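Local structure of high-affinity zinc uptake system protein znuA (Streptococcus suis, 3MFQ) at residues G37-L42 / F252-A257; T13-D18 / L60-H65; S163-T168 / D181-A186; V167-A172 / F217-T222; Y21-D26 / K136-Y141. The protein binds zinc between its two lobes and probably delivers metal ions to an ABC-type uptake transporter as its extracellular solute-binding component. All coordinates share one frame; numbering follows the deposited sequence.

Interaction 1: G37-L42 / F252-A257; sequences GEDPHL and FSDSLA. With ZN (zinc ion), chain D.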
# COMPACT_ATOMS: atom_id res chain seq x y z
N GLY A 37 3.26 -8.85 -5.95
CA GLY A 37 2.09 -9.37 -6.64
C GLY A 37 1.23 -10.22 -5.74
O GLY A 37 0.09 -10.53 -6.08
N GLU A 38 1.78 -10.62 -4.60
CA GLU A 38 1.02 -11.40 -3.62
C GLU A 38 0.39 -10.50 -2.56
O GLU A 38 0.71 -9.31 -2.46
CB GLU A 38 1.90 -12.47 -2.97
CG GLU A 38 2.43 -13.51 -3.95
CD GLU A 38 3.03 -14.72 -3.26
OE1 GLU A 38 2.55 -15.09 -2.17
OE2 GLU A 38 3.98 -15.31 -3.82
N ASP A 39 -0.51 -11.07 -1.76
CA ASP A 39 -1.27 -10.29 -0.79
C ASP A 39 -0.89 -10.63 0.64
O ASP A 39 -1.20 -11.71 1.13
CB ASP A 39 -2.77 -10.53 -1.00
CG ASP A 39 -3.63 -9.70 -0.08
OD1 ASP A 39 -3.08 -9.04 0.82
OD2 ASP A 39 -4.86 -9.70 -0.27
N PRO A 40 -0.23 -9.69 1.33
CA PRO A 40 0.20 -9.87 2.72
C PRO A 40 -0.97 -10.15 3.65
O PRO A 40 -0.79 -10.82 4.67
CB PRO A 40 0.84 -8.52 3.06
CG PRO A 40 1.27 -7.96 1.75
CD PRO A 40 0.22 -8.39 0.78
N HIS A 41 -2.16 -9.66 3.32
CA HIS A 41 -3.34 -9.90 4.14
C HIS A 41 -3.57 -11.40 4.33
O HIS A 41 -4.07 -11.82 5.37
CB HIS A 41 -4.59 -9.30 3.49
CG HIS A 41 -4.67 -7.81 3.59
ND1 HIS A 41 -4.84 -7.15 4.79
CD2 HIS A 41 -4.63 -6.85 2.64
CE1 HIS A 41 -4.88 -5.85 4.58
NE2 HIS A 41 -4.76 -5.64 3.28
N LEU A 42 -3.20 -12.18 3.33
CA LEU A 42 -3.51 -13.61 3.32
C LEU A 42 -2.28 -14.49 3.46
O LEU A 42 -2.39 -15.67 3.79
CB LEU A 42 -4.24 -13.97 2.02
CG LEU A 42 -5.39 -13.05 1.62
CD1 LEU A 42 -5.97 -13.48 0.28
CD2 LEU A 42 -6.45 -13.02 2.70
N PHE A 252 -1.68 -0.27 -7.60
CA PHE A 252 -0.99 -1.08 -6.61
C PHE A 252 -1.42 -0.64 -5.23
O PHE A 252 -1.24 0.52 -4.86
CB PHE A 252 0.52 -0.93 -6.75
CG PHE A 252 1.03 -1.17 -8.14
CD1 PHE A 252 1.14 -2.46 -8.64
CD2 PHE A 252 1.41 -0.12 -8.95
CE1 PHE A 252 1.61 -2.69 -9.92
CE2 PHE A 252 1.88 -0.33 -10.23
CZ PHE A 252 1.98 -1.62 -10.71
N SER A 253 -2.00 -1.55 -4.46
CA SER A 253 -2.43 -1.24 -3.11
C SER A 253 -1.58 -1.97 -2.09
O SER A 253 -1.00 -1.36 -1.20
CB SER A 253 -3.91 -1.60 -2.91
OG SER A 253 -4.08 -3.00 -2.84
N ASP A 254 -1.50 -3.29 -2.23
CA ASP A 254 -0.83 -4.12 -1.25
C ASP A 254 0.49 -4.68 -1.75
O ASP A 254 1.01 -5.65 -1.20
CB ASP A 254 -1.74 -5.27 -0.82
CG ASP A 254 -2.98 -4.78 -0.10
OD1 ASP A 254 -2.96 -3.63 0.41
OD2 ASP A 254 -3.97 -5.53 -0.03
N SER A 255 1.04 -4.08 -2.80
CA SER A 255 2.31 -4.54 -3.35
C SER A 255 2.85 -3.62 -4.43
O SER A 255 2.09 -2.95 -5.12
CB SER A 255 2.14 -5.95 -3.93
OG SER A 255 3.34 -6.39 -4.55
N LEU A 256 4.17 -3.60 -4.55
CA LEU A 256 4.83 -2.95 -5.68
C LEU A 256 4.75 -3.87 -6.88
O LEU A 256 4.10 -4.91 -6.84
CB LEU A 256 6.29 -2.67 -5.35
CG LEU A 256 6.62 -1.32 -4.72
CD1 LEU A 256 5.50 -0.85 -3.81
CD2 LEU A 256 7.94 -1.39 -3.96
N ALA A 257 5.41 -3.48 -7.97
CA ALA A 257 5.48 -4.32 -9.15
C ALA A 257 6.76 -5.15 -9.14
O ALA A 257 7.75 -4.75 -8.52
CB ALA A 257 5.41 -3.47 -10.41
ZN ZN D . -5.09 -4.05 1.41
O HOH W 1 2.84 -7.64 -1.47

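Interaction 2: T13-D18 / L60-H65; sequences TSFLND and LYHGLH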
# COMPACT_ATOMS: atom_id res chain seq x y z
N THR A 13 7.37 -7.27 2.62
CA THR A 13 6.77 -6.89 1.35
C THR A 13 7.75 -6.17 0.43
O THR A 13 8.79 -5.69 0.86
CB THR A 13 5.57 -5.96 1.56
OG1 THR A 13 6.04 -4.63 1.78
CG2 THR A 13 4.75 -6.42 2.75
N SER A 14 7.39 -6.11 -0.85
CA SER A 14 8.20 -5.42 -1.84
C SER A 14 8.38 -3.95 -1.47
O SER A 14 9.35 -3.32 -1.89
CB SER A 14 7.55 -5.53 -3.22
OG SER A 14 6.20 -5.08 -3.17
N PHE A 15 7.45 -3.42 -0.70
CA PHE A 15 7.56 -2.04 -0.23
C PHE A 15 8.86 -1.88 0.51
O PHE A 15 9.70 -1.05 0.16
CB PHE A 15 6.43 -1.70 0.73
CG PHE A 15 5.09 -1.62 0.09
CD1 PHE A 15 4.72 -0.49 -0.61
CD2 PHE A 15 4.20 -2.67 0.18
CE1 PHE A 15 3.49 -0.41 -1.21
CE2 PHE A 15 2.97 -2.60 -0.42
CZ PHE A 15 2.61 -1.47 -1.11
N LEU A 16 9.02 -2.67 1.56
CA LEU A 16 10.20 -2.60 2.38
C LEU A 16 11.42 -2.94 1.54
O LEU A 16 12.44 -2.24 1.61
CB LEU A 16 10.05 -3.51 3.60
CG LEU A 16 8.71 -3.26 4.31
CD1 LEU A 16 8.59 -4.06 5.59
CD2 LEU A 16 8.51 -1.77 4.58
N ASN A 17 11.30 -3.99 0.72
CA ASN A 17 12.38 -4.36 -0.20
C ASN A 17 12.99 -3.17 -0.93
O ASN A 17 14.20 -3.08 -1.08
CB ASN A 17 11.90 -5.40 -1.22
CG ASN A 17 13.05 -5.99 -2.02
OD1 ASN A 17 14.01 -6.51 -1.45
ND2 ASN A 17 12.96 -5.91 -3.35
N ASP A 18 12.13 -2.26 -1.39
CA ASP A 18 12.59 -1.05 -2.06
C ASP A 18 13.23 -0.09 -1.07
O ASP A 18 14.36 0.36 -1.25
CB ASP A 18 11.42 -0.36 -2.76
CG ASP A 18 11.82 0.95 -3.41
OD1 ASP A 18 12.94 1.03 -3.96
OD2 ASP A 18 11.00 1.90 -3.38
N LEU A 60 12.27 -6.53 9.22
CA LEU A 60 11.45 -5.32 9.09
C LEU A 60 10.09 -5.62 8.48
O LEU A 60 9.99 -6.36 7.49
CB LEU A 60 12.18 -4.26 8.26
CG LEU A 60 13.32 -3.52 8.95
CD1 LEU A 60 14.10 -2.68 7.95
CD2 LEU A 60 12.78 -2.65 10.08
N TYR A 61 9.04 -5.04 9.06
CA TYR A 61 7.68 -5.23 8.56
C TYR A 61 6.81 -4.00 8.80
O TYR A 61 7.18 -3.10 9.56
CB TYR A 61 7.04 -6.47 9.18
CG TYR A 61 6.75 -6.35 10.66
CD1 TYR A 61 7.78 -6.31 11.59
CD2 TYR A 61 5.45 -6.27 11.13
CE1 TYR A 61 7.52 -6.20 12.94
CE2 TYR A 61 5.18 -6.17 12.48
CZ TYR A 61 6.22 -6.13 13.38
OH TYR A 61 5.95 -6.02 14.73
N HIS A 62 5.66 -3.96 8.15
CA HIS A 62 4.73 -2.84 8.27
C HIS A 62 4.12 -2.77 9.66
O HIS A 62 4.31 -1.79 10.38
CB HIS A 62 3.60 -2.98 7.24
CG HIS A 62 4.06 -2.88 5.82
ND1 HIS A 62 5.06 -3.69 5.30
CD2 HIS A 62 3.65 -2.09 4.80
CE1 HIS A 62 5.24 -3.38 4.03
NE2 HIS A 62 4.40 -2.42 3.70
N GLY A 63 3.39 -3.81 10.03
CA GLY A 63 2.64 -3.81 11.28
C GLY A 63 1.17 -3.55 11.01
O GLY A 63 0.70 -3.76 9.89
N LEU A 64 0.46 -3.09 12.03
CA LEU A 64 -0.96 -2.79 11.89
C LEU A 64 -1.73 -3.98 11.34
O LEU A 64 -2.77 -3.82 10.69
CB LEU A 64 -1.16 -1.57 10.99
CG LEU A 64 -0.29 -0.35 11.29
CD1 LEU A 64 -0.69 0.82 10.41
CD2 LEU A 64 -0.37 0.02 12.76
N HIS A 65 -1.22 -5.18 11.59
CA HIS A 65 -1.86 -6.41 11.13
C HIS A 65 -1.93 -6.49 9.61
O HIS A 65 -2.74 -7.24 9.06
CB HIS A 65 -3.27 -6.54 11.73
CG HIS A 65 -3.29 -6.69 13.21
ND1 HIS A 65 -2.25 -6.26 14.02
CD2 HIS A 65 -4.22 -7.21 14.04
CE1 HIS A 65 -2.55 -6.52 15.28
NE2 HIS A 65 -3.74 -7.09 15.33

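Interaction 3: S163-T168 / D181-A186; sequences SRYLVT and DFTLYA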
# COMPACT_ATOMS: atom_id res chain seq x y z
N SER A 163 -15.44 14.98 -9.41
CA SER A 163 -14.84 13.76 -9.92
C SER A 163 -13.81 13.18 -8.95
O SER A 163 -13.09 12.24 -9.29
CB SER A 163 -14.20 14.01 -11.29
OG SER A 163 -15.16 14.47 -12.22
N ARG A 164 -13.73 13.74 -7.75
CA ARG A 164 -12.79 13.27 -6.74
C ARG A 164 -13.36 12.08 -5.98
O ARG A 164 -13.45 12.10 -4.75
CB ARG A 164 -12.43 14.39 -5.77
CG ARG A 164 -11.66 15.52 -6.43
CD ARG A 164 -10.46 15.93 -5.58
NE ARG A 164 -9.45 16.59 -6.39
CZ ARG A 164 -8.19 16.79 -6.00
NH1 ARG A 164 -7.80 16.38 -4.81
NH2 ARG A 164 -7.34 17.39 -6.81
N TYR A 165 -13.73 11.04 -6.72
CA TYR A 165 -14.28 9.83 -6.12
C TYR A 165 -13.59 8.60 -6.68
O TYR A 165 -13.69 8.29 -7.87
CB TYR A 165 -15.78 9.75 -6.36
CG TYR A 165 -16.57 10.80 -5.62
CD1 TYR A 165 -16.78 12.05 -6.16
CD2 TYR A 165 -17.09 10.53 -4.36
CE1 TYR A 165 -17.51 13.01 -5.48
CE2 TYR A 165 -17.82 11.48 -3.67
CZ TYR A 165 -18.02 12.72 -4.24
OH TYR A 165 -18.74 13.67 -3.55
N LEU A 166 -12.88 7.88 -5.81
CA LEU A 166 -12.11 6.72 -6.22
C LEU A 166 -12.84 5.44 -5.83
O LEU A 166 -13.33 5.30 -4.71
CB LEU A 166 -10.73 6.75 -5.56
CG LEU A 166 -9.75 5.64 -5.92
CD1 LEU A 166 -9.47 5.63 -7.41
CD2 LEU A 166 -8.46 5.83 -5.14
N VAL A 167 -12.91 4.50 -6.77
CA VAL A 167 -13.54 3.21 -6.50
C VAL A 167 -12.55 2.07 -6.70
O VAL A 167 -12.01 1.89 -7.79
CB VAL A 167 -14.76 2.97 -7.40
CG1 VAL A 167 -15.40 1.63 -7.08
CG2 VAL A 167 -15.77 4.10 -7.24
N THR A 168 -12.31 1.32 -5.63
CA THR A 168 -11.32 0.26 -5.65
C THR A 168 -11.91 -1.02 -5.06
O THR A 168 -12.92 -0.96 -4.36
CB THR A 168 -10.07 0.66 -4.86
OG1 THR A 168 -10.41 0.87 -3.49
CG2 THR A 168 -9.49 1.95 -5.43
N ASP A 181 -7.92 15.40 -0.40
CA ASP A 181 -9.33 15.73 -0.53
C ASP A 181 -10.03 14.79 -1.50
O ASP A 181 -10.57 15.22 -2.52
CB ASP A 181 -9.49 17.17 -1.01
CG ASP A 181 -10.92 17.65 -0.94
OD1 ASP A 181 -11.60 17.37 0.07
OD2 ASP A 181 -11.36 18.32 -1.90
N PHE A 182 -10.03 13.50 -1.17
CA PHE A 182 -10.66 12.49 -2.01
C PHE A 182 -11.66 11.64 -1.23
O PHE A 182 -11.59 11.56 -0.00
CB PHE A 182 -9.61 11.59 -2.63
CG PHE A 182 -9.41 11.81 -4.10
CD1 PHE A 182 -8.51 12.75 -4.55
CD2 PHE A 182 -10.13 11.08 -5.02
CE1 PHE A 182 -8.32 12.96 -5.90
CE2 PHE A 182 -9.96 11.28 -6.37
CZ PHE A 182 -9.05 12.23 -6.81
N THR A 183 -12.57 11.01 -1.96
CA THR A 183 -13.55 10.11 -1.36
C THR A 183 -13.39 8.71 -1.95
O THR A 183 -13.41 8.54 -3.17
CB THR A 183 -14.99 10.60 -1.62
OG1 THR A 183 -15.20 11.84 -0.94
CG2 THR A 183 -15.99 9.58 -1.10
N LEU A 184 -13.24 7.72 -1.08
CA LEU A 184 -13.02 6.34 -1.53
C LEU A 184 -14.17 5.41 -1.16
O LEU A 184 -14.62 5.38 -0.01
CB LEU A 184 -11.71 5.79 -0.95
CG LEU A 184 -11.51 4.28 -1.09
CD1 LEU A 184 -11.27 3.90 -2.54
CD2 LEU A 184 -10.36 3.80 -0.21
N TYR A 185 -14.62 4.64 -2.14
CA TYR A 185 -15.59 3.57 -1.89
C TYR A 185 -14.97 2.23 -2.28
O TYR A 185 -14.18 2.16 -3.22
CB TYR A 185 -16.88 3.80 -2.68
CG TYR A 185 -17.59 5.09 -2.35
CD1 TYR A 185 -17.91 6.01 -3.34
CD2 TYR A 185 -17.93 5.39 -1.04
CE1 TYR A 185 -18.56 7.18 -3.03
CE2 TYR A 185 -18.58 6.57 -0.73
CZ TYR A 185 -18.89 7.46 -1.73
OH TYR A 185 -19.54 8.63 -1.42
N ALA A 186 -15.35 1.18 -1.56
CA ALA A 186 -14.84 -0.16 -1.84
C ALA A 186 -15.83 -1.22 -1.39
O ALA A 186 -16.36 -1.16 -0.28
CB ALA A 186 -13.50 -0.37 -1.15
O HOH W 2 -14.06 14.43 -2.42

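Interaction 4: V167-A172 / F217-T222; sequences VTPHDA and FTESTT. With ZN (zinc ion), chain D.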
# COMPACT_ATOMS: atom_id res chain seq x y z
N VAL A 167 -12.91 4.50 -6.77
CA VAL A 167 -13.54 3.21 -6.50
C VAL A 167 -12.55 2.07 -6.70
O VAL A 167 -12.01 1.89 -7.79
CB VAL A 167 -14.76 2.97 -7.40
CG1 VAL A 167 -15.40 1.63 -7.08
CG2 VAL A 167 -15.77 4.10 -7.24
N THR A 168 -12.31 1.32 -5.63
CA THR A 168 -11.32 0.26 -5.65
C THR A 168 -11.91 -1.02 -5.06
O THR A 168 -12.92 -0.96 -4.36
CB THR A 168 -10.07 0.66 -4.86
OG1 THR A 168 -10.41 0.87 -3.49
CG2 THR A 168 -9.49 1.95 -5.43
N PRO A 169 -11.29 -2.17 -5.35
CA PRO A 169 -11.74 -3.48 -4.87
C PRO A 169 -11.86 -3.57 -3.35
O PRO A 169 -12.76 -4.26 -2.86
CB PRO A 169 -10.64 -4.42 -5.37
CG PRO A 169 -10.11 -3.76 -6.58
CD PRO A 169 -10.15 -2.29 -6.28
N HIS A 170 -10.97 -2.91 -2.61
CA HIS A 170 -11.09 -2.87 -1.16
C HIS A 170 -10.54 -1.58 -0.56
O HIS A 170 -9.82 -0.84 -1.21
CB HIS A 170 -10.46 -4.11 -0.51
CG HIS A 170 -8.97 -4.06 -0.43
ND1 HIS A 170 -8.16 -4.23 -1.53
CD2 HIS A 170 -8.15 -3.89 0.63
CE1 HIS A 170 -6.89 -4.15 -1.15
NE2 HIS A 170 -6.86 -3.95 0.15
N ASP A 171 -10.89 -1.33 0.70
CA ASP A 171 -10.54 -0.09 1.37
C ASP A 171 -9.04 -0.01 1.66
O ASP A 171 -8.58 -0.44 2.71
CB ASP A 171 -11.33 0.03 2.68
CG ASP A 171 -11.70 1.46 3.00
OD1 ASP A 171 -11.09 2.38 2.41
OD2 ASP A 171 -12.59 1.66 3.85
N ALA A 172 -8.29 0.55 0.72
CA ALA A 172 -6.84 0.59 0.85
C ALA A 172 -6.26 1.97 0.56
O ALA A 172 -5.05 2.15 0.56
CB ALA A 172 -6.20 -0.45 -0.05
N PHE A 217 -11.90 1.36 -10.34
CA PHE A 217 -10.52 0.93 -10.53
C PHE A 217 -10.25 -0.52 -10.16
O PHE A 217 -11.00 -1.14 -9.41
CB PHE A 217 -9.56 1.87 -9.80
CG PHE A 217 -9.37 3.18 -10.49
CD1 PHE A 217 -10.29 4.20 -10.33
CD2 PHE A 217 -8.27 3.39 -11.30
CE1 PHE A 217 -10.11 5.42 -10.97
CE2 PHE A 217 -8.08 4.60 -11.94
CZ PHE A 217 -9.00 5.61 -11.78
N THR A 218 -9.15 -1.03 -10.70
CA THR A 218 -8.74 -2.42 -10.50
C THR A 218 -7.33 -2.47 -9.91
O THR A 218 -6.49 -1.62 -10.21
CB THR A 218 -8.76 -3.19 -11.84
OG1 THR A 218 -10.11 -3.56 -12.16
CG2 THR A 218 -7.91 -4.44 -11.76
N GLU A 219 -7.08 -3.45 -9.05
CA GLU A 219 -5.78 -3.58 -8.40
C GLU A 219 -5.13 -4.93 -8.72
O GLU A 219 -5.81 -5.90 -9.03
CB GLU A 219 -5.92 -3.41 -6.89
CG GLU A 219 -6.71 -4.51 -6.22
CD GLU A 219 -7.09 -4.17 -4.79
OE1 GLU A 219 -6.73 -3.07 -4.33
OE2 GLU A 219 -7.74 -5.01 -4.14
N SER A 220 -3.80 -4.97 -8.62
CA SER A 220 -3.02 -6.13 -9.03
C SER A 220 -3.08 -7.31 -8.06
O SER A 220 -2.80 -8.44 -8.44
CB SER A 220 -1.56 -5.73 -9.25
OG SER A 220 -0.97 -5.28 -8.03
N THR A 221 -3.45 -7.05 -6.81
CA THR A 221 -3.43 -8.09 -5.78
C THR A 221 -4.74 -8.86 -5.62
O THR A 221 -4.77 -9.90 -4.96
CB THR A 221 -2.97 -7.54 -4.42
OG1 THR A 221 -3.45 -6.20 -4.25
CG2 THR A 221 -1.45 -7.53 -4.33
N THR A 222 -5.83 -8.35 -6.20
CA THR A 222 -7.11 -9.05 -6.12
C THR A 222 -7.71 -9.36 -7.49
O THR A 222 -7.32 -8.77 -8.50
CB THR A 222 -8.15 -8.28 -5.27
OG1 THR A 222 -8.38 -6.99 -5.85
CG2 THR A 222 -7.66 -8.11 -3.84
ZN ZN D . -5.09 -4.05 1.41
O HOH W 3 -7.88 -0.87 -2.91

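Interaction 5: Y21-D26 / K136-Y141; sequences YQLAGD and KNTEKY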
# COMPACT_ATOMS: atom_id res chain seq x y z
N TYR A 21 16.78 -0.91 0.12
CA TYR A 21 17.73 -0.68 -0.95
C TYR A 21 17.99 0.81 -1.11
O TYR A 21 19.13 1.25 -1.21
CB TYR A 21 17.23 -1.26 -2.27
CG TYR A 21 18.14 -0.94 -3.44
CD1 TYR A 21 19.37 -1.55 -3.58
CD2 TYR A 21 17.76 -0.01 -4.39
CE1 TYR A 21 20.21 -1.26 -4.64
CE2 TYR A 21 18.58 0.30 -5.46
CZ TYR A 21 19.81 -0.33 -5.58
OH TYR A 21 20.63 -0.04 -6.64
N GLN A 22 16.91 1.58 -1.14
CA GLN A 22 17.01 3.03 -1.28
C GLN A 22 17.92 3.60 -0.20
O GLN A 22 18.69 4.53 -0.45
CB GLN A 22 15.63 3.68 -1.19
CG GLN A 22 14.67 3.26 -2.29
CD GLN A 22 15.09 3.78 -3.66
OE1 GLN A 22 15.77 4.79 -3.77
NE2 GLN A 22 14.67 3.08 -4.71
N LEU A 23 17.84 3.02 0.99
CA LEU A 23 18.60 3.51 2.13
C LEU A 23 19.97 2.84 2.21
O LEU A 23 21.00 3.51 2.18
CB LEU A 23 17.83 3.26 3.42
CG LEU A 23 16.37 3.72 3.44
CD1 LEU A 23 15.69 3.31 4.73
CD2 LEU A 23 16.27 5.23 3.24
N ALA A 24 19.97 1.51 2.32
CA ALA A 24 21.19 0.75 2.57
C ALA A 24 21.93 0.39 1.29
O ALA A 24 23.06 -0.09 1.34
CB ALA A 24 20.87 -0.50 3.37
N GLY A 25 21.30 0.62 0.15
CA GLY A 25 21.89 0.26 -1.13
C GLY A 25 22.29 -1.20 -1.15
O GLY A 25 21.51 -2.07 -0.78
N ASP A 26 23.51 -1.46 -1.59
CA ASP A 26 24.01 -2.83 -1.69
C ASP A 26 24.78 -3.24 -0.45
O ASP A 26 25.51 -4.23 -0.46
CB ASP A 26 24.90 -2.98 -2.93
CG ASP A 26 24.18 -2.62 -4.22
OD1 ASP A 26 22.96 -2.90 -4.32
OD2 ASP A 26 24.82 -2.05 -5.13
N LYS A 136 23.00 9.82 5.11
CA LYS A 136 23.10 10.63 3.91
C LYS A 136 22.12 10.12 2.86
O LYS A 136 21.43 10.90 2.20
CB LYS A 136 24.53 10.59 3.36
CG LYS A 136 24.88 11.72 2.41
CD LYS A 136 26.35 11.68 2.06
CE LYS A 136 26.75 12.85 1.18
NZ LYS A 136 28.19 12.78 0.80
N ASN A 137 22.07 8.80 2.70
CA ASN A 137 21.12 8.17 1.80
C ASN A 137 19.68 8.45 2.21
O ASN A 137 18.82 8.69 1.36
CB ASN A 137 21.36 6.67 1.74
CG ASN A 137 22.63 6.31 1.02
OD1 ASN A 137 23.38 7.19 0.60
ND2 ASN A 137 22.89 5.02 0.87
N THR A 138 19.43 8.41 3.51
CA THR A 138 18.10 8.63 4.06
C THR A 138 17.60 10.03 3.74
O THR A 138 16.47 10.21 3.29
CB THR A 138 18.10 8.46 5.58
OG1 THR A 138 18.64 7.18 5.91
CG2 THR A 138 16.69 8.57 6.13
N GLU A 139 18.45 11.02 3.96
CA GLU A 139 18.08 12.41 3.70
C GLU A 139 17.71 12.62 2.23
O GLU A 139 16.76 13.33 1.92
CB GLU A 139 19.21 13.36 4.10
CG GLU A 139 19.51 13.37 5.59
CD GLU A 139 20.29 14.60 6.01
OE1 GLU A 139 20.48 15.49 5.16
OE2 GLU A 139 20.70 14.66 7.18
N LYS A 140 18.47 11.99 1.33
CA LYS A 140 18.21 12.11 -0.09
C LYS A 140 16.86 11.51 -0.48
O LYS A 140 16.19 12.00 -1.39
CB LYS A 140 19.33 11.46 -0.91
CG LYS A 140 19.09 11.50 -2.41
CD LYS A 140 20.17 10.75 -3.16
CE LYS A 140 19.89 10.74 -4.66
NZ LYS A 140 20.98 10.07 -5.42
N TYR A 141 16.47 10.43 0.19
CA TYR A 141 15.20 9.78 -0.11
C TYR A 141 14.04 10.51 0.56
O TYR A 141 12.94 10.58 0.01
CB TYR A 141 15.22 8.31 0.30
CG TYR A 141 14.00 7.53 -0.16
CD1 TYR A 141 13.66 7.47 -1.50
CD2 TYR A 141 13.21 6.85 0.75
CE1 TYR A 141 12.55 6.75 -1.92
CE2 TYR A 141 12.10 6.13 0.34
CZ TYR A 141 11.77 6.09 -1.00
OH TYR A 141 10.67 5.38 -1.41

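Interaction 1: G37-L42 / F252-A257
Asp254 and His41 meet at the zinc ion. The Asp254 side chain can be followed outward. CB packs against Pro40, with CD of the proline ring 4.0 Å from it. CG turns away from the carbonyl carbon of its own residue (chi1 -65°), and from there both carboxylate oxygens reach the metal. OD1 and OD2 of Asp254 each bind zinc at 2.4 Å, so the carboxylate is bidentate. OD2 also sits at the edge of the His41 imidazole, 3.1 Å from CD2, with ring and carboxylate planes 66° apart. His41 NE2 binds zinc at 2.5 Å. This is the metal site of a solute-binding protein of the ZnuA and TroA type, completed by His104 and His170. Asp39 OD1 accepts from His41 N in an Asx turn, and its OD2 is hydrogen-bonded to Thr192. Further along, Gly37 N donates to Ser255 OG at 2.8 Å. One water donates to both Glu38 O and Asp254 O.

Interaction 2: T13-D18 / L60-H65
The imidazole of His62 is met by three side chains of 13-18: Thr13, Phe15 and Leu16. Thr13 and His62 approach from opposite directions. The methyl CG2 of Thr13 comes close to the ring. Phe15 crosses His62 at about a right angle. Their ring planes are turned 77° apart and their centroids lie 5.5 Å from each other. CG of Phe15 lies in the plane of the imidazole, at its edge. Leu16 comes in on a slant, and its CG and CD2 both lie against the imidazole. The other methyl, CD1, reaches the strand backbone, 3.3 Å from Tyr61 CA, and it also packs on Leu60 CB at 4.5 Å. A chi1 of -50° sets CG of Leu16 beside its backbone N, which turns the branch toward the strand.

In the fold, this is the start of helix 14-24 lying on the end of strand 58-61 in the parallel sheet of the N-terminal lobe. Thr13 is at the N-cap position of the helix. The contact is buried. Phe66 and Trp106 also meet the His62 ring. The backbone O of His62 is bonded to Ser82 OG, while Leu60 pairs with Ala10 of the neighbouring strand.

Interaction 3: S163-T168 / D181-A186
CG of Arg164 stands anti to its carbonyl carbon (chi1 -66°), and the chain then bends at chi2 (-134°), which carries CD and the guanidinium over the Phe182 ring. Arg164 NH1 ends 3.6 Å from Phe182 CE1, with the guanidinium plane tilted 36° from the ring. Arg164 CB itself sits over the ring centre in a CH-pi contact, 4.0 Å from the centroid. Asp181 O lies at the guanidinium edge.

Beyond this pair, strands 165-167 and 183-185 run parallel. Four backbone bonds join them, from Thr183 N to Arg164 O, Leu166 N to Thr183 O at 2.8 Å, Tyr185 N to Leu166 O, and Thr168 N to Tyr185 O. Helix 174-179 links the strands in a beta-alpha-beta crossover. On one face Tyr165 lies beside Thr183. Tyr165 CD2 is 3.5 Å from Thr183 CB and also touches Tyr185 CE1. On the other, Leu184 CD1 packs on Leu166 CG at 4.1 Å.

The polar ends of Arg164 and Asp181 are held elsewhere. Asp181 forms a salt bridge with Lys161, and Arg164 makes weak bonds to Ile159 O and Tyr180 O. Cohesion here therefore rests on backbone bonds and apolar packing rather than on an Arg164-Asp181 ion pair.

Interaction 4: V167-A172 / F217-T222
Two loops at the ends of strands 165-167 and 215-217 meet through one backbone bond, Phe217 N to Val167 O at 2.6 Å. They form part of the C-terminal lobe's side of the metal site in this solute-binding protein fold. His170 binds zinc through NE2 at 2.2 Å, beside His41, His104 and Asp254.

A chi1 of 78° puts the His170 ring between its own backbone N and carbonyl carbon, with ND1 facing Glu219. ND1 donates to Glu219 OE2 at 2.8 Å. The acceptor lies in the imidazole plane and uses its syn lone pair, while the carboxylate plane is turned 62° from the ring. This His-carboxylate bond holds the imidazole rotation, and the negative charge would be expected to make NE2 a stronger donor to zinc. OE1 of this second-shell glutamate takes a bond from Ser253 and one from a water that also donates to His170 O.

Pro169 lies alongside Glu219, running the other way. Its CG is 3.5 Å from Glu219 CG, and its CB touches Thr222 OG1. Thr168 OG1 donates to His170 O at 2.9 Å. The same OE2 of Glu219 also accepts from Thr222 OG1 at 2.7 Å, on its anti lone pair.

Interaction 5: Y21-D26 / K136-Y141
This contact packs the end of helix 14-24 of the N-terminal lobe against the long helix 131-156. Such a long helix spanning the two lobes is a hallmark of the ZnuA and TroA family of solute-binding proteins. Gln22 crosses Tyr141 at about a right angle. Its CB stands over the ring centre in a CH-pi contact, 4.2 Å from the centroid, and the amide plane is only 23° from the ring plane. The chain bends at chi2 (-68°), which carries OE1 along the ring to within 4.1 Å of Tyr141 CD1. The amide nitrogen NE2 is bonded to Asp18, one turn earlier on the same helix.

Leu23 CD2 touches both Thr138 and Tyr141, 3.9 Å from Thr138 CA and 4.3 Å from Tyr141 CD2. Thr138 OG1 turns to Ile134 O and Ser120. Helix 109-123 adds Ala119 against Leu23. Near the helix end, Asn137 ND2 donates to Leu23 O at 2.8 Å, nearly straight at 164°, with the acceptor in the Asn137 amide plane.

Overall arrangement
From the N terminus, interaction 2 closes first, joining the start of helix 14-24 to the end of strand 58-61. Interaction 5 opens on the same helix and reaches helix 131-156. Interaction 1 opens at 37-42 and closes the longest loop, at 252-257, so it ties the N-terminal lobe to a late loop. Interactions 1, 2 and 5 cross one another along the chain. Interactions 3 and 4 fall within the loop of interaction 1. Both start near strand 165-167, share Val167 and Thr168, and lie in the C-terminal lobe. Interactions 1 and 4 meet at the zinc ion and through Ser253 and Glu219. Interaction 1 also touches interaction 2, through Leu256 and Ser14. Interactions 3 and 5 lie farthest apart, centres about 33 Å from each other.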